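Local structure of 2-hydroxyethylphosphonate dioxygenase (Streptomyces viridochromogenes, 4YAR) at residues Lys7-Met12 with Arg35-Glu40; Gly141-Arg146 with Arg157-Asn162; Leu350-Glu355 with Val392-His397. The protein catalyses the iron(II)-dependent, O2-consuming cleavage of 2-hydroxyethylphosphonate to hydroxymethylphosphonate and formate, a step in the biosynthesis of the antibiotic phosphinothricin tripeptide. The protein carries 1 engineered substitution. One frame throughout, in Å; residues are numbered along the deposited sequence.

In the fold
From the N terminus, contact 1 comes first: segment 35-40 is brought back to helix 5-15, closing a mostly helical loop of 22 residues within the first HTH cro/C1-type region. Contact 2 follows in the beta-rich part of the chain, where 157-162 returns beside 141-146 after only ten residues, a hairpin that also carries a cadmium site. Contact 3 comes last and spans 36 residues, largely strand; it ties the loop between strands 335-343 and 355-362 to the start of strand 394-397. The three loops neither nest nor cross; each closes before the next opens. Contacts 1 and 2 lie on opposite sides of the chain's centre, their centres about 53 Å apart.

Contact 1: Lys7-Met12 with Arg35-Glu40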
# COMPACT_ATOMS: atom_id res chain seq x y z
N LYS A 7 7.40 -6.68 -21.76
CA LYS A 7 6.59 -7.85 -21.65
C LYS A 7 6.73 -8.67 -22.93
O LYS A 7 6.71 -9.90 -22.90
CB LYS A 7 5.13 -7.48 -21.38
CG LYS A 7 4.86 -6.98 -19.96
CD LYS A 7 3.43 -6.50 -19.87
CE LYS A 7 3.05 -6.08 -18.46
NZ LYS A 7 1.63 -5.62 -18.45
N LEU A 8 6.89 -7.99 -24.06
CA LEU A 8 6.96 -8.69 -25.35
C LEU A 8 8.29 -9.45 -25.43
O LEU A 8 8.35 -10.65 -25.79
CB LEU A 8 6.80 -7.67 -26.52
CG LEU A 8 7.05 -8.22 -27.94
CD1 LEU A 8 6.10 -9.32 -28.25
CD2 LEU A 8 6.95 -7.10 -28.98
N ALA A 9 9.36 -8.76 -25.08
CA ALA A 9 10.69 -9.34 -25.07
C ALA A 9 10.72 -10.52 -24.12
O ALA A 9 11.25 -11.56 -24.48
CB ALA A 9 11.77 -8.32 -24.73
N HIS A 10 10.15 -10.35 -22.93
CA HIS A 10 10.06 -11.46 -21.95
C HIS A 10 9.43 -12.73 -22.54
O HIS A 10 9.94 -13.84 -22.40
CB HIS A 10 9.24 -11.01 -20.69
CG HIS A 10 8.77 -12.16 -19.85
ND1 HIS A 10 9.64 -12.94 -19.10
CD2 HIS A 10 7.56 -12.72 -19.70
CE1 HIS A 10 8.96 -13.91 -18.52
NE2 HIS A 10 7.70 -13.81 -18.87
N TRP A 11 8.31 -12.58 -23.26
CA TRP A 11 7.62 -13.75 -23.83
C TRP A 11 8.29 -14.31 -25.04
O TRP A 11 8.35 -15.54 -25.23
CB TRP A 11 6.13 -13.47 -24.06
CG TRP A 11 5.39 -13.45 -22.76
CD1 TRP A 11 4.87 -12.37 -22.12
CD2 TRP A 11 5.18 -14.57 -21.91
NE1 TRP A 11 4.35 -12.73 -20.91
CE2 TRP A 11 4.50 -14.09 -20.76
CE3 TRP A 11 5.48 -15.93 -22.00
CZ2 TRP A 11 4.13 -14.92 -19.71
CZ3 TRP A 11 5.11 -16.77 -20.91
CH2 TRP A 11 4.43 -16.26 -19.82
N MET A 12 8.89 -13.47 -25.86
CA MET A 12 9.75 -13.99 -26.90
C MET A 12 10.89 -14.81 -26.33
O MET A 12 11.18 -15.90 -26.82
CB MET A 12 10.32 -12.89 -27.80
CG MET A 12 9.25 -12.19 -28.64
SD MET A 12 9.93 -10.63 -29.30
CE MET A 12 11.22 -11.20 -30.37
N ARG A 35 10.27 -2.34 -34.12
CA ARG A 35 9.82 -1.06 -33.56
C ARG A 35 9.03 -1.21 -32.26
O ARG A 35 9.23 -0.45 -31.31
CB ARG A 35 9.01 -0.26 -34.59
CG ARG A 35 9.25 1.23 -34.51
CD ARG A 35 8.53 2.01 -35.61
NE ARG A 35 7.15 1.57 -35.71
CZ ARG A 35 6.69 0.71 -36.63
NH1 ARG A 35 7.50 0.23 -37.58
NH2 ARG A 35 5.40 0.34 -36.61
N LEU A 36 8.15 -2.21 -32.20
CA LEU A 36 7.45 -2.55 -30.99
C LEU A 36 8.43 -2.79 -29.80
O LEU A 36 8.06 -2.61 -28.62
CB LEU A 36 6.57 -3.75 -31.21
CG LEU A 36 5.35 -3.54 -32.12
CD1 LEU A 36 4.55 -4.83 -32.29
CD2 LEU A 36 4.47 -2.42 -31.57
N LEU A 37 9.66 -3.21 -30.11
CA LEU A 37 10.73 -3.28 -29.11
C LEU A 37 11.36 -1.87 -29.07
O LEU A 37 12.42 -1.61 -29.61
CB LEU A 37 11.71 -4.43 -29.45
CG LEU A 37 11.09 -5.81 -29.78
CD1 LEU A 37 12.04 -6.69 -30.59
CD2 LEU A 37 10.58 -6.60 -28.57
N GLY A 38 10.62 -0.95 -28.46
CA GLY A 38 10.92 0.50 -28.43
C GLY A 38 9.71 1.15 -27.78
O GLY A 38 8.63 1.19 -28.39
N ASP A 39 9.88 1.68 -26.56
CA ASP A 39 8.76 1.83 -25.60
C ASP A 39 7.45 2.31 -26.24
O ASP A 39 6.48 1.55 -26.26
CB ASP A 39 9.14 2.67 -24.35
CG ASP A 39 8.42 2.17 -23.05
OD1 ASP A 39 7.20 2.35 -22.91
OD2 ASP A 39 9.09 1.59 -22.17
N GLU A 40 7.42 3.52 -26.78
CA GLU A 40 6.25 3.92 -27.55
C GLU A 40 6.53 4.33 -28.99
O GLU A 40 7.44 5.10 -29.28
CB GLU A 40 5.45 5.03 -26.85
CG GLU A 40 4.16 5.36 -27.59
CD GLU A 40 3.09 6.01 -26.74
OE1 GLU A 40 3.15 5.90 -25.49
OE2 GLU A 40 2.18 6.63 -27.33
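With chi1 at 172°, Leu8 sets CG anti to its backbone N and beside its carbonyl carbon, carrying CD2 out from helix 5-15 to Leu37. Leu37 turns the other way, CG anti to the carbonyl carbon (chi1 -49°), and its CD2 methyl reaches back to the helix. The two side chains meet at about a right angle, methyl on methyl, Leu8 CD2 lying 3.7 Å from Leu37 CD2. Leucine suits both places because it reaches across with one flexible apolar methyl: Leu8 CD2 also rests 4.0 Å from Leu36 CB, and Leu37 CD2 also meets Met12. The unbranched chain of Met12 brings its SD to 4.1 Å from Leu37 CD2. Ala9, small and exposed, skirts the same methyl with its CB. The contact is wholly apolar.

Leu37 is the first residue past helix 30-36 to leave helical geometry and centres an inverse gamma turn, with a weak bond from Gly38 N to Leu36 O. This end of the helix-turn-helix, assigned by similarity to DNA binding, is thereby packed against the first helix of the domain. Leu8 of helix 5-15 also touches Leu56, just past helix 49-55.

Contact 2: Gly141-Arg146 with Arg157-Asn162; sequences GDINGR and RVLHAN. With CD (cadmium ion), chain H.
Asp142 and His160 meet at a cadmium ion, distinct from the iron site, whose ligands include His129 and His182. The carboxylate chelates the metal through both oxygens, and His160 ND1 binds the cadmium at 2.4 Å. Carboxylate and imidazole planes stand 75° apart. Water 1 lies 2.6 Å from the cadmium and donates to Ala161 O, while His163 NE2 adds another protein ligand.

Asp142 OD1 has a second task. It accepts a hydrogen bond from Ala161 N, 3.0 Å long and met on the anti side of the carboxylate, which helps fix the rotation of the group. Ala161 CB is small enough to sit 3.5 Å from Gly141 O. Val158 CG1 lies 3.9 Å from Asp142 CB and also lies over the rim of one face of the His160 ring.

The ligands sit at the open ends of an antiparallel hairpin made by strands 143-146 and 156-159. Ile143 and Leu159 form one hydrogen-bonded pair, bonded in both directions, Ile143 N to Leu159 O and Leu159 N to Ile143 O. Gly145 and Arg157 form the next, with Asn144 and Val158 the non-hydrogen-bonded pair between them. The Gly145 N to Arg157 O bond is short, at 2.7 Å.

Ile143 and Leu159 share a face of the sheet, Ile143 CG1 against Leu159 CB, and Ile143 reaches on to strand 192-198. Gly145, without a side chain, lets Leu159 CD1 come 4.1 Å from Gly145 CA. Further out, strand 183-186 flanks strand 143-146 on its other side, and Asp172 accepts a bond from His160 N.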
# COMPACT_ATOMS: atom_id res chain seq x y z
N GLY A 141 -16.18 18.01 14.68
CA GLY A 141 -16.87 17.26 15.75
C GLY A 141 -16.29 15.87 16.01
O GLY A 141 -15.70 15.25 15.10
N ASP A 142 -16.42 15.42 17.25
CA ASP A 142 -16.14 14.02 17.66
C ASP A 142 -17.11 13.10 16.94
O ASP A 142 -18.28 13.47 16.68
CB ASP A 142 -16.33 13.85 19.15
CG ASP A 142 -15.35 14.64 20.04
OD1 ASP A 142 -14.28 15.17 19.67
OD2 ASP A 142 -15.72 14.77 21.22
N ILE A 143 -16.63 11.90 16.59
CA ILE A 143 -17.48 10.87 16.02
C ILE A 143 -17.35 9.59 16.79
O ILE A 143 -16.38 9.39 17.54
CB ILE A 143 -17.15 10.61 14.57
CG1 ILE A 143 -15.75 10.04 14.46
CG2 ILE A 143 -17.29 11.91 13.79
CD1 ILE A 143 -15.24 9.73 13.06
N ASN A 144 -18.38 8.79 16.69
CA ASN A 144 -18.31 7.43 17.20
C ASN A 144 -17.81 6.51 16.12
O ASN A 144 -18.34 6.53 15.01
CB ASN A 144 -19.69 6.91 17.59
CG ASN A 144 -20.37 7.70 18.72
OD1 ASN A 144 -21.45 8.23 18.53
ND2 ASN A 144 -19.76 7.77 19.86
N GLY A 145 -16.85 5.65 16.47
CA GLY A 145 -16.46 4.53 15.66
C GLY A 145 -17.08 3.25 16.16
O GLY A 145 -17.12 3.01 17.38
N ARG A 146 -17.61 2.47 15.23
CA ARG A 146 -18.22 1.14 15.50
C ARG A 146 -17.53 0.04 14.71
O ARG A 146 -17.38 0.16 13.47
CB ARG A 146 -19.71 1.14 15.18
CG ARG A 146 -20.49 -0.07 15.66
CD ARG A 146 -21.93 -0.04 15.18
NE ARG A 146 -22.65 -1.27 15.56
CZ ARG A 146 -23.88 -1.57 15.18
NH1 ARG A 146 -24.56 -0.74 14.37
NH2 ARG A 146 -24.43 -2.71 15.61
N ARG A 157 -16.00 3.31 20.12
CA ARG A 157 -15.07 4.24 20.77
C ARG A 157 -15.13 5.56 20.03
O ARG A 157 -15.38 5.57 18.77
CB ARG A 157 -13.64 3.73 20.72
CG ARG A 157 -12.72 4.53 21.63
CD ARG A 157 -11.25 4.26 21.47
NE ARG A 157 -10.92 2.89 21.81
CZ ARG A 157 -9.70 2.48 22.21
NH1 ARG A 157 -8.68 3.35 22.34
NH2 ARG A 157 -9.52 1.19 22.48
N VAL A 158 -14.97 6.64 20.78
CA VAL A 158 -14.99 7.99 20.19
C VAL A 158 -13.62 8.34 19.53
O VAL A 158 -12.54 8.37 20.19
CB VAL A 158 -15.38 9.06 21.21
CG1 VAL A 158 -15.22 10.48 20.66
CG2 VAL A 158 -16.79 8.86 21.68
N LEU A 159 -13.69 8.66 18.25
CA LEU A 159 -12.58 9.30 17.58
C LEU A 159 -12.74 10.80 17.69
O LEU A 159 -13.59 11.40 17.02
CB LEU A 159 -12.62 8.94 16.10
CG LEU A 159 -11.94 7.76 15.52
CD1 LEU A 159 -13.02 6.69 15.30
CD2 LEU A 159 -11.35 8.22 14.21
N HIS A 160 -11.93 11.40 18.53
CA HIS A 160 -12.05 12.79 18.88
C HIS A 160 -11.52 13.64 17.73
O HIS A 160 -10.64 13.23 16.98
CB HIS A 160 -11.25 13.08 20.15
CG HIS A 160 -11.93 12.63 21.41
ND1 HIS A 160 -12.84 13.41 22.10
CD2 HIS A 160 -11.97 11.41 21.99
CE1 HIS A 160 -13.34 12.70 23.11
NE2 HIS A 160 -12.83 11.49 23.06
N ALA A 161 -12.06 14.83 17.64
CA ALA A 161 -11.52 15.89 16.86
C ALA A 161 -10.79 16.80 17.79
O ALA A 161 -11.16 16.95 18.91
CB ALA A 161 -12.64 16.68 16.19
N ASN A 162 -9.77 17.47 17.27
CA ASN A 162 -9.01 18.45 18.06
C ASN A 162 -9.89 19.72 18.23
O ASN A 162 -10.26 20.32 17.21
CB ASN A 162 -7.75 18.79 17.36
CG ASN A 162 -6.81 19.63 18.19
OD1 ASN A 162 -7.18 20.09 19.23
ND2 ASN A 162 -5.63 19.89 17.67
CD CD H . -13.52 15.65 21.84
O HOH W 1 -10.97 16.13 21.67

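Contact 3: Leu350-Glu355 with Val392-His397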
# COMPACT_ATOMS: atom_id res chain seq x y z
N LEU A 350 11.14 16.66 -0.90
CA LEU A 350 10.59 15.36 -0.57
C LEU A 350 10.78 14.40 -1.74
O LEU A 350 10.50 14.72 -2.92
CB LEU A 350 9.10 15.52 -0.21
CG LEU A 350 8.84 16.54 0.87
CD1 LEU A 350 7.37 16.89 0.92
CD2 LEU A 350 9.31 16.11 2.24
N ILE A 351 11.25 13.21 -1.41
CA ILE A 351 11.50 12.12 -2.36
C ILE A 351 11.07 10.92 -1.46
O ILE A 351 11.57 10.72 -0.36
CB ILE A 351 12.94 12.02 -2.95
CG1 ILE A 351 13.55 13.40 -3.31
CG2 ILE A 351 12.92 11.26 -4.28
CD1 ILE A 351 14.95 13.39 -3.97
N ASP A 352 10.05 10.19 -1.87
CA ASP A 352 9.63 9.05 -1.10
C ASP A 352 9.84 7.79 -1.92
O ASP A 352 9.74 7.83 -3.11
CB ASP A 352 8.11 9.11 -0.80
CG ASP A 352 7.78 9.87 0.48
OD1 ASP A 352 7.88 11.09 0.39
OD2 ASP A 352 7.22 9.25 1.48
N HIS A 353 10.02 6.66 -1.27
CA HIS A 353 10.25 5.40 -2.04
C HIS A 353 9.01 4.65 -2.61
O HIS A 353 9.13 3.52 -3.13
CB HIS A 353 11.13 4.48 -1.25
CG HIS A 353 10.48 3.87 -0.06
ND1 HIS A 353 9.58 2.83 -0.18
CD2 HIS A 353 10.67 4.07 1.27
CE1 HIS A 353 9.21 2.45 1.02
NE2 HIS A 353 9.89 3.14 1.92
N ALA A 354 7.84 5.25 -2.42
CA ALA A 354 6.63 4.81 -3.02
C ALA A 354 5.65 6.02 -3.17
O ALA A 354 6.06 7.14 -3.06
CB ALA A 354 6.04 3.68 -2.18
N GLU A 355 4.38 5.75 -3.41
CA GLU A 355 3.38 6.77 -3.70
C GLU A 355 2.98 7.58 -2.47
O GLU A 355 2.98 7.12 -1.32
CB GLU A 355 2.13 6.13 -4.30
CG GLU A 355 2.33 5.35 -5.59
CD GLU A 355 1.05 4.76 -6.15
OE1 GLU A 355 -0.07 5.15 -5.77
OE2 GLU A 355 1.19 3.92 -7.04
N VAL A 392 9.29 10.64 -7.06
CA VAL A 392 9.09 11.92 -7.67
C VAL A 392 9.51 12.99 -6.66
O VAL A 392 8.94 13.12 -5.62
CB VAL A 392 7.62 12.11 -8.08
CG1 VAL A 392 7.32 13.52 -8.47
CG2 VAL A 392 7.27 11.07 -9.09
N ARG A 393 10.47 13.83 -7.08
CA ARG A 393 11.01 14.84 -6.18
C ARG A 393 10.06 16.05 -6.23
O ARG A 393 9.60 16.46 -7.27
CB ARG A 393 12.47 15.19 -6.56
CG ARG A 393 13.17 16.31 -5.79
CD ARG A 393 14.26 16.91 -6.69
NE ARG A 393 15.51 16.15 -6.61
CZ ARG A 393 16.47 16.14 -7.54
NH1 ARG A 393 16.36 16.84 -8.69
NH2 ARG A 393 17.57 15.40 -7.35
N HIS A 394 9.71 16.50 -5.08
CA HIS A 394 8.67 17.56 -4.92
C HIS A 394 8.87 18.29 -3.60
O HIS A 394 9.70 17.94 -2.73
CB HIS A 394 7.23 16.95 -5.03
CG HIS A 394 6.89 15.98 -3.94
ND1 HIS A 394 7.42 14.71 -3.86
CD2 HIS A 394 6.08 16.11 -2.86
CE1 HIS A 394 6.93 14.08 -2.81
NE2 HIS A 394 6.12 14.92 -2.18
N ARG A 395 8.16 19.40 -3.48
CA ARG A 395 8.23 20.20 -2.28
C ARG A 395 6.94 21.05 -2.20
O ARG A 395 6.24 21.23 -3.18
CB ARG A 395 9.47 21.11 -2.32
CG ARG A 395 9.41 22.04 -3.49
CD ARG A 395 10.78 22.64 -3.72
NE ARG A 395 11.66 21.68 -4.38
CZ ARG A 395 11.61 21.35 -5.66
NH1 ARG A 395 10.79 21.94 -6.47
NH2 ARG A 395 12.46 20.42 -6.14
N TRP A 396 6.64 21.48 -1.00
CA TRP A 396 5.49 22.40 -0.73
C TRP A 396 6.05 23.77 -0.28
O TRP A 396 6.99 23.81 0.54
CB TRP A 396 4.59 21.86 0.33
CG TRP A 396 3.82 20.65 -0.01
CD1 TRP A 396 4.19 19.38 0.23
CD2 TRP A 396 2.51 20.58 -0.62
NE1 TRP A 396 3.21 18.50 -0.22
CE2 TRP A 396 2.18 19.21 -0.75
CE3 TRP A 396 1.60 21.52 -1.09
CZ2 TRP A 396 0.98 18.79 -1.31
CZ3 TRP A 396 0.44 21.11 -1.67
CH2 TRP A 396 0.10 19.75 -1.74
N HIS A 397 5.43 24.85 -0.77
CA HIS A 397 5.68 26.25 -0.30
C HIS A 397 4.33 26.85 0.15
O HIS A 397 3.26 26.39 -0.27
CB HIS A 397 6.24 27.25 -1.40
CG HIS A 397 7.47 26.78 -2.13
ND1 HIS A 397 8.57 26.21 -1.51
CD2 HIS A 397 7.79 26.85 -3.45
CE1 HIS A 397 9.49 25.89 -2.42
NE2 HIS A 397 9.04 26.28 -3.59
O HOH W 2 8.27 11.24 -3.75
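Two backbone hydrogen bonds join Leu350 and His394 into a single antiparallel bridge: Leu350 N gives to His394 O (2.7 Å) and His394 N gives to Leu350 O (2.9 Å). A CA-H...O contact from Arg393 CA to Leu350 O accompanies it. Water 2 extends the link, accepting from Asp352 N and donating to Val392 O.

The imidazole of His394 is kept from turning by a bond at each nitrogen. With chi1 at 64°, CG lies between the backbone N and the carbonyl carbon, folding the ring back so that His394 ND1 donates to Val392 O, 2.8 Å away and only 7° out of the ring plane. NE2 bonds to Tyr358 OH. Histidine suits this buried place, having two nitrogens for two partners and a flat face for a third. Asp352 OD1 lies 4.9 Å from His394 NE2 but forms a salt bridge with Lys404.

Among the apolar contacts, Leu350 CB stands over that face, offset toward the rim, in a CH-pi contact 3.8 Å from the His394 ring centroid. Leu350 CD1 reaches on to the edge of Trp396, 4.1 Å from Trp396 CD1. At the exposed side Ile351 and Arg393 run side by side, Ile351 CG1 3.8 Å from Arg393 CG, so the aliphatic part of the arginine runs alongside the isoleucine while Ile351 CD1 meets the guanidinium at its edge.

The contact fastens the loop between strands 335-343 and 355-362 to the start of strand 394-397, which pairs on with strand 365-371; Tyr358 of strand 355-362 and Tyr320 of strand 320-324 also touch Leu350.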